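PDB 5GT5: pectate lyase from Paenibacillus sp. 0602, which cleaves polygalacturonate and partly methylated pectins by endo-acting beta-elimination, as a polysaccharide lyase of family 1 that probably depends on calcium. Local coordinates for residues Leu135-Asp139 / Asn170-Asp174; Cys167-Lys171 / Phe193-Asp197. The protein carries 1 engineered substitution. All blocks are in the same frame, centred on the assembly; numbering follows the deposited sequence. Where two conformers were deposited one is given.

Because their segments overlap at Asn170 and Lys171, the chain passes directly from contact 2 into contact 1; the centres of the two are about 10 Å apart. Residues 167-171 with 193-197 join successive parallel turns of the beta-helix core, whereas 135-139 with 170-174 join the loops that follow strands 131-133 and 168-169. Segment 170-174 ends in Asp174, a probable calcium ligand, and the Leu135 side chain is about 6 Å from that of Asp152, another. Contact 2 sits further back: the side chains of Phe169 and Asp152 are about 9 Å apart, as are those of Phe193 and Asp178.

Contact 1 (Leu135-Asp139 / Asn170-Asp174); sequences LWEWD and NKAYD
Two loops that leave successive turns of the parallel beta-helix meet here, beside the probable calcium site to which Asp174 belongs, with Trp136 and Lys171 packed side by side. The lysine lies over one face of the indole. Its CE is 3.5 Å from the centroid of the five-membered ring and only 4° off the normal, a CH-pi contact. NZ stands 3.8 Å from the same centroid and 27° off the normal, a cation-pi contact. Bends at chi2 and chi3 fold the lysine chain back across the ring. Trp138 N approaches the opposite face, and the edge of the ring meets the backbone of Ala172. NZ also bonds to Ser240 O and to a water that weakly accepts from Trp136 NE1, so the ammonium group has polar partners as well as the ring.

One direct backbone bond ties the loops, Tyr173 N to Leu135 O at 2.9 Å. Ala172 CA adds a C-H...O contact to the same oxygen at 3.5 Å. A second water joins Leu135 N to Lys171 O.

With CG anti to the backbone N (chi1 -178°), Tyr173 extends along the neighbouring loop. Its CD2 lies 3.7 Å from Glu137 O, which comes obliquely to the ring and is buried here without a polar partner in the model. The phenol OH is 3.8 Å from Asp139 OD1, but its main polar partner is Lys148, outside both segments. Both carboxylates are tied down from outside: Glu137 by Asn149 and the backbone of 81-83, Asp139 by Thr142 and Tyr146 N. The indole face probably helps to stabilise the buried ammonium charge, while the backbone bond at Tyr173 fixes the chain immediately before Asp174.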
ATOM      1  N   LEU A 135     -15.861 -19.005 -19.022  1.00  6.60           N
ATOM      2  CA  LEU A 135     -14.965 -18.017 -19.618  1.00  7.14           C
ATOM      3  C   LEU A 135     -13.851 -18.733 -20.392  1.00  5.35           C
ATOM      4  O   LEU A 135     -12.739 -18.196 -20.530  1.00  6.29           O
ATOM      5  CB  LEU A 135     -14.380 -17.072 -18.549  1.00  7.40           C
ATOM      6  CG  LEU A 135     -13.802 -15.748 -19.084  1.00  7.40           C
ATOM      7  CD1 LEU A 135     -14.888 -14.858 -19.697  1.00 11.99           C
ATOM      8  CD2 LEU A 135     -13.105 -14.991 -17.982  1.00  9.61           C
ATOM      9  N   TRP A 136     -14.158 -19.923 -20.923  1.00  6.69           N
ATOM     10  CA  TRP A 136     -13.223 -20.668 -21.771  1.00  7.85           C
ATOM     11  C   TRP A 136     -13.909 -21.021 -23.078  1.00  7.09           C
ATOM     12  O   TRP A 136     -15.107 -21.304 -23.088  1.00  6.30           O
ATOM     13  CB  TRP A 136     -12.736 -21.951 -21.076  1.00  5.86           C
ATOM     14  CG  TRP A 136     -11.849 -22.839 -21.959  1.00  6.87           C
ATOM     15  CD1 TRP A 136     -10.480 -22.793 -22.072  1.00  6.26           C
ATOM     16  CD2 TRP A 136     -12.296 -23.870 -22.850  1.00  6.14           C
ATOM     17  NE1 TRP A 136     -10.053 -23.751 -22.975  1.00  6.73           N
ATOM     18  CE2 TRP A 136     -11.143 -24.420 -23.467  1.00  6.10           C
ATOM     19  CE3 TRP A 136     -13.568 -24.381 -23.183  1.00  6.40           C
ATOM     20  CZ2 TRP A 136     -11.230 -25.453 -24.402  1.00  5.32           C
ATOM     21  CZ3 TRP A 136     -13.654 -25.414 -24.098  1.00  6.58           C
ATOM     22  CH2 TRP A 136     -12.504 -25.926 -24.709  1.00  6.09           C
ATOM     23  N   GLU A 137     -13.155 -21.018 -24.178  1.00  6.35           N
ATOM     24  CA  GLU A 137     -13.590 -21.621 -25.444  1.00  7.97           C
ATOM     25  C   GLU A 137     -12.370 -22.186 -26.133  1.00  7.14           C
ATOM     26  O   GLU A 137     -11.251 -21.869 -25.777  1.00  6.78           O
ATOM     27  CB  GLU A 137     -14.337 -20.619 -26.332  1.00  7.04           C
ATOM     28  CG  GLU A 137     -13.433 -19.522 -26.910  1.00  7.10           C
ATOM     29  CD  GLU A 137     -14.156 -18.670 -27.931  1.00  6.66           C
ATOM     30  OE1 GLU A 137     -15.408 -18.789 -28.042  1.00  8.83           O
ATOM     31  OE2 GLU A 137     -13.472 -17.882 -28.618  1.00  8.04           O
ATOM     32  N   TRP A 138     -12.617 -23.078 -27.086  1.00  7.15           N
ATOM     33  CA  TRP A 138     -11.573 -23.715 -27.877  1.00  6.10           C
ATOM     34  C   TRP A 138     -10.829 -22.695 -28.746  1.00  8.26           C
ATOM     35  O   TRP A 138     -11.424 -21.772 -29.304  1.00  8.12           O
ATOM     36  CB  TRP A 138     -12.272 -24.790 -28.723  1.00  6.14           C
ATOM     37  CG  TRP A 138     -11.403 -25.515 -29.731  1.00  5.95           C
ATOM     38  CD1 TRP A 138     -11.244 -25.195 -31.051  1.00  7.10           C
ATOM     39  CD2 TRP A 138     -10.614 -26.699 -29.502  1.00  6.07           C
ATOM     40  NE1 TRP A 138     -10.410 -26.110 -31.659  1.00  6.52           N
ATOM     41  CE2 TRP A 138     -10.013 -27.043 -30.735  1.00  7.20           C
ATOM     42  CE3 TRP A 138     -10.379 -27.506 -28.384  1.00  8.01           C
ATOM     43  CZ2 TRP A 138      -9.162 -28.146 -30.879  1.00  8.58           C
ATOM     44  CZ3 TRP A 138      -9.542 -28.639 -28.523  1.00  7.62           C
ATOM     45  CH2 TRP A 138      -8.935 -28.935 -29.768  1.00  8.64           C
ATOM     46  N   ASP A 139      -9.524 -22.884 -28.866  1.00  6.43           N
ATOM     47  CA  ASP A 139      -8.716 -21.970 -29.666  1.00  7.91           C
ATOM     48  C   ASP A 139      -8.329 -22.518 -31.043  1.00  7.72           C
ATOM     49  O   ASP A 139      -7.379 -23.311 -31.153  1.00  9.56           O
ATOM     50  CB  ASP A 139      -7.441 -21.619 -28.919  1.00  9.34           C
ATOM     51  CG  ASP A 139      -6.498 -20.813 -29.749  1.00  7.69           C
ATOM     52  OD1 ASP A 139      -6.956 -20.052 -30.653  1.00  8.70           O
ATOM     53  OD2 ASP A 139      -5.261 -20.953 -29.528  1.00  8.32           O
ATOM     54  N   ASN A 170     -13.165 -22.076 -12.516  1.00  5.84           N
ATOM     55  CA  ASN A 170     -13.259 -23.176 -13.470  1.00  5.30           C
ATOM     56  C   ASN A 170     -12.338 -22.893 -14.658  1.00  6.44           C
ATOM     57  O   ASN A 170     -11.398 -22.117 -14.516  1.00  6.73           O
ATOM     58  CB  ASN A 170     -14.722 -23.344 -13.893  1.00  7.50           C
ATOM     59  CG  ASN A 170     -15.605 -23.818 -12.757  1.00  7.94           C
ATOM     60  OD1 ASN A 170     -15.746 -25.036 -12.537  1.00 10.07           O
ATOM     61  ND2 ASN A 170     -16.218 -22.876 -12.033  1.00  7.84           N
ATOM     62  N   LYS A 171     -12.610 -23.435 -15.834  1.00  7.41           N
ATOM     63  CA  LYS A 171     -11.716 -23.217 -16.970  1.00  6.66           C
ATOM     64  C   LYS A 171     -11.755 -21.766 -17.426  1.00  5.99           C
ATOM     65  O   LYS A 171     -12.812 -21.119 -17.442  1.00  6.69           O
ATOM     66  CB  LYS A 171     -12.145 -24.102 -18.150  1.00  9.32           C
ATOM     67  CG  LYS A 171     -11.855 -25.582 -17.988  1.00 12.97           C
ATOM     68  CD  LYS A 171     -10.573 -25.954 -18.649  1.00 14.30           C
ATOM     69  CE  LYS A 171     -10.687 -25.929 -20.201  1.00  8.51           C
ATOM     70  NZ  LYS A 171      -9.268 -26.107 -20.645  1.00  6.90           N
ATOM     71  N   ALA A 172     -10.597 -21.253 -17.819  1.00  6.91           N
ATOM     72  CA  ALA A 172     -10.520 -19.960 -18.477  1.00  6.79           C
ATOM     73  C   ALA A 172      -9.664 -20.082 -19.722  1.00  6.52           C
ATOM     74  O   ALA A 172      -8.710 -20.860 -19.766  1.00  6.69           O
ATOM     75  CB  ALA A 172      -9.918 -18.888 -17.534  1.00  8.50           C
ATOM     76  N   TYR A 173     -10.002 -19.275 -20.716  1.00  6.90           N
ATOM     77  CA  TYR A 173      -9.234 -19.209 -21.944  1.00  5.89           C
ATOM     78  C   TYR A 173      -7.766 -18.933 -21.651  1.00  5.58           C
ATOM     79  O   TYR A 173      -6.886 -19.633 -22.167  1.00  6.67           O
ATOM     80  CB  TYR A 173      -9.845 -18.150 -22.869  1.00  7.50           C
ATOM     81  CG  TYR A 173      -9.188 -17.986 -24.218  1.00  7.56           C
ATOM     82  CD1 TYR A 173      -8.011 -17.252 -24.336  1.00  7.61           C
ATOM     83  CD2 TYR A 173      -9.731 -18.557 -25.370  1.00  6.81           C
ATOM     84  CE1 TYR A 173      -7.384 -17.078 -25.560  1.00  7.68           C
ATOM     85  CE2 TYR A 173      -9.122 -18.348 -26.625  1.00  8.25           C
ATOM     86  CZ  TYR A 173      -7.939 -17.632 -26.700  1.00  7.73           C
ATOM     87  OH  TYR A 173      -7.324 -17.407 -27.907  1.00  8.27           O
ATOM     88  N   ASP A 174      -7.507 -17.916 -20.835  1.00  7.50           N
ATOM     89  CA  ASP A 174      -6.142 -17.573 -20.440  0.50  9.18           C
ATOM     90  C   ASP A 174      -5.983 -17.833 -18.942  1.00  7.75           C
ATOM     91  O   ASP A 174      -6.109 -18.970 -18.494  1.00 10.05           O
ATOM     92  CB  ASP A 174      -5.867 -16.107 -20.853  0.50 10.25           C
ATOM     93  CG  ASP A 174      -4.409 -15.710 -20.848  0.50 23.73           C
ATOM     94  OD1 ASP A 174      -3.524 -16.555 -20.641  0.50 23.06           O
ATOM     95  OD2 ASP A 174      -4.151 -14.511 -21.132  0.50 28.48           O
TER
HETATM   96  O   HOH W   1     -15.174 -21.914 -18.661  1.00  7.24           O
HETATM   97  O   HOH W   2      -7.877 -25.969 -23.129  1.00 10.34           O
HETATM   98  O   HOH W   3      -8.596 -18.040 -30.000  1.00 10.06           O

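Contact 2 (Cys167-Lys171 / Phe193-Asp197). Engineered in segment 167-171: Val168 (natural residue Gly).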
ATOM      1  N   CYS A 167     -13.045 -18.527  -2.973  1.00  6.23           N
ATOM      2  CA  CYS A 167     -13.582 -18.484  -4.323  1.00  6.19           C
ATOM      3  C   CYS A 167     -13.285 -19.775  -5.056  1.00  6.30           C
ATOM      4  O   CYS A 167     -12.421 -20.555  -4.639  1.00  6.71           O
ATOM      5  CB  CYS A 167     -13.004 -17.297  -5.112  1.00  4.99           C
ATOM      6  SG  CYS A 167     -13.584 -15.682  -4.505  1.00  6.80           S
ATOM      7  N   VAL A 168     -14.033 -20.006  -6.126  1.00  6.82           N
ATOM      8  CA  VAL A 168     -13.853 -21.165  -7.001  1.00  5.17           C
ATOM      9  C   VAL A 168     -13.721 -20.701  -8.439  1.00  6.63           C
ATOM     10  O   VAL A 168     -14.495 -19.842  -8.880  1.00  8.07           O
ATOM     11  CB  VAL A 168     -15.032 -22.105  -6.870  1.00  6.06           C
ATOM     12  CG1 VAL A 168     -14.945 -23.274  -7.883  1.00  8.31           C
ATOM     13  CG2 VAL A 168     -14.986 -22.637  -5.534  1.00  2.32           C
ATOM     14  N   PHE A 169     -12.737 -21.260  -9.149  1.00  5.20           N
ATOM     15  CA  PHE A 169     -12.465 -20.898 -10.537  1.00  4.73           C
ATOM     16  C   PHE A 169     -12.481 -22.157 -11.375  1.00  8.70           C
ATOM     17  O   PHE A 169     -11.888 -23.163 -10.991  1.00  8.15           O
ATOM     18  CB  PHE A 169     -11.103 -20.210 -10.645  1.00  6.00           C
ATOM     19  CG  PHE A 169     -10.987 -18.959  -9.824  1.00  5.71           C
ATOM     20  CD1 PHE A 169     -10.675 -19.022  -8.467  1.00  5.60           C
ATOM     21  CD2 PHE A 169     -11.226 -17.724 -10.406  1.00  5.31           C
ATOM     22  CE1 PHE A 169     -10.549 -17.872  -7.716  1.00  5.45           C
ATOM     23  CE2 PHE A 169     -11.115 -16.556  -9.656  1.00  7.45           C
ATOM     24  CZ  PHE A 169     -10.780 -16.626  -8.312  1.00  6.96           C
ATOM     25  N   ASN A 170     -13.165 -22.076 -12.516  1.00  5.84           N
ATOM     26  CA  ASN A 170     -13.259 -23.176 -13.470  1.00  5.30           C
ATOM     27  C   ASN A 170     -12.338 -22.893 -14.658  1.00  6.44           C
ATOM     28  O   ASN A 170     -11.398 -22.117 -14.516  1.00  6.73           O
ATOM     29  CB  ASN A 170     -14.722 -23.344 -13.893  1.00  7.50           C
ATOM     30  CG  ASN A 170     -15.605 -23.818 -12.757  1.00  7.94           C
ATOM     31  OD1 ASN A 170     -15.746 -25.036 -12.537  1.00 10.07           O
ATOM     32  ND2 ASN A 170     -16.218 -22.876 -12.033  1.00  7.84           N
ATOM     33  N   LYS A 171     -12.610 -23.435 -15.834  1.00  7.41           N
ATOM     34  CA  LYS A 171     -11.716 -23.217 -16.970  1.00  6.66           C
ATOM     35  C   LYS A 171     -11.755 -21.766 -17.426  1.00  5.99           C
ATOM     36  O   LYS A 171     -12.812 -21.119 -17.442  1.00  6.69           O
ATOM     37  CB  LYS A 171     -12.145 -24.102 -18.150  1.00  9.32           C
ATOM     38  CG  LYS A 171     -11.855 -25.582 -17.988  1.00 12.97           C
ATOM     39  CD  LYS A 171     -10.573 -25.954 -18.649  1.00 14.30           C
ATOM     40  CE  LYS A 171     -10.687 -25.929 -20.201  1.00  8.51           C
ATOM     41  NZ  LYS A 171      -9.268 -26.107 -20.645  1.00  6.90           N
ATOM     42  N   PHE A 193      -9.310 -24.097  -7.639  1.00  5.69           N
ATOM     43  CA  PHE A 193      -9.052 -23.876  -9.048  1.00  6.22           C
ATOM     44  C   PHE A 193      -9.145 -25.249  -9.672  1.00  7.11           C
ATOM     45  O   PHE A 193      -8.394 -26.138  -9.278  1.00  7.86           O
ATOM     46  CB  PHE A 193      -7.649 -23.255  -9.214  1.00  5.71           C
ATOM     47  CG  PHE A 193      -7.447 -21.986  -8.411  1.00  5.52           C
ATOM     48  CD1 PHE A 193      -7.096 -22.042  -7.050  1.00  5.18           C
ATOM     49  CD2 PHE A 193      -7.626 -20.740  -9.015  1.00  6.41           C
ATOM     50  CE1 PHE A 193      -6.908 -20.870  -6.319  1.00  5.91           C
ATOM     51  CE2 PHE A 193      -7.470 -19.566  -8.289  1.00  7.05           C
ATOM     52  CZ  PHE A 193      -7.132 -19.613  -6.946  1.00  6.43           C
ATOM     53  N   LYS A 194     -10.094 -25.439 -10.587  1.00  6.01           N
ATOM     54  CA  LYS A 194     -10.324 -26.786 -11.138  1.00  6.55           C
ATOM     55  C   LYS A 194     -10.604 -26.728 -12.616  1.00  6.28           C
ATOM     56  O   LYS A 194     -10.999 -25.712 -13.201  1.00  8.43           O
ATOM     57  CB  LYS A 194     -11.480 -27.501 -10.433  1.00 10.52           C
ATOM     58  CG  LYS A 194     -12.797 -26.786 -10.529  1.00  8.95           C
ATOM     59  CD  LYS A 194     -13.885 -27.534  -9.739  1.00 11.58           C
ATOM     60  CE  LYS A 194     -15.183 -26.779  -9.747  1.00 12.27           C
ATOM     61  NZ  LYS A 194     -16.228 -27.567  -9.012  1.00 17.00           N
ATOM     62  N   GLY A 195     -10.385 -27.871 -13.238  1.00  8.39           N
ATOM     63  CA  GLY A 195     -10.731 -28.045 -14.634  1.00 10.48           C
ATOM     64  C   GLY A 195     -12.128 -28.587 -14.829  1.00  9.50           C
ATOM     65  O   GLY A 195     -12.968 -28.608 -13.907  1.00 11.01           O
ATOM     66  N   ASP A 196     -12.388 -28.992 -16.068  1.00  7.33           N
ATOM     67  CA  ASP A 196     -13.668 -29.554 -16.470  1.00  6.88           C
ATOM     68  C   ASP A 196     -13.704 -31.048 -16.126  1.00  7.80           C
ATOM     69  O   ASP A 196     -12.714 -31.750 -16.302  1.00  9.62           O
ATOM     70  CB  ASP A 196     -13.780 -29.362 -17.993  1.00  6.56           C
ATOM     71  CG  ASP A 196     -15.158 -29.745 -18.553  1.00  5.97           C
ATOM     72  OD1 ASP A 196     -16.035 -28.858 -18.657  1.00  7.63           O
ATOM     73  OD2 ASP A 196     -15.329 -30.913 -18.953  1.00  7.79           O
ATOM     74  N   ASP A 197     -14.858 -31.548 -15.692  1.00  9.98           N
ATOM     75  CA  ASP A 197     -14.929 -32.953 -15.278  1.00 14.65           C
ATOM     76  C   ASP A 197     -15.323 -33.949 -16.353  1.00 10.82           C
ATOM     77  O   ASP A 197     -15.383 -35.148 -16.081  1.00 12.46           O
ATOM     78  CB  ASP A 197     -15.824 -33.113 -14.053  1.00 16.83           C
ATOM     79  CG  ASP A 197     -17.320 -32.971 -14.367  1.00 14.40           C
ATOM     80  OD1 ASP A 197     -17.750 -32.628 -15.504  1.00 13.82           O
ATOM     81  OD2 ASP A 197     -18.101 -33.168 -13.408  1.00 26.61           O
TER
HETATM   82  O   HOH W   4      -9.213 -23.555 -13.266  1.00 14.33           O
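Strand 168-169 runs parallel to the last part of strand 184-194, with Phe169 bridged to Phe193 at a CA-CA distance of 4.8 Å; the two segments, taken from 168 to 171 and from 193 to 196, run 46° apart. Lys194 N donates to Phe169 O at 2.9 Å. Beyond this bond the backbones separate, and a water takes over, donating to both Asn170 O and Lys194 O.

Phe169 and Phe193 point the same way from adjacent coils. Each has CG anti to its carbonyl carbon, and the two side chains nearly share both torsions, which turns the ring planes to within 2° of each other. They are slid apart, with centroids separated by 4.9 Å and little overlap; the closest approach is Phe169 CD1 to Phe193 CE2 at 3.3 Å. Phe132 stacks with Phe169 and Tyr270 with Phe193, so the pair forms the middle of an aromatic stack running from coil to coil, a feature familiar in parallel beta-helices. Replacing Phe169 with an alanine would probably open a gap in this stack, leaving Phe132 and Phe193 without the ring between them.

Away from the rings, the extended Lys194 chain lies alongside Asn170, its CE 3.3 Å from Asn170 OD1, and reaches CG1 of the engineered Val168 at 4.0 Å. Asn170 ND2 bonds to Phe132 O and Glu131 OE2 of the preceding coil, which fixes the amide's rotation. Lys171 CG rests 4.2 Å from Asp196 CB, while the Asp196 carboxylate is held by Ser202, Gly198 N and Val204 N. The chemistry thus divides between an apolar stack of aromatic rings and a polar side, where one backbone bond and a water between Asn170 O and Lys194 O join the segments while the amide secures Asn170 to the coil before.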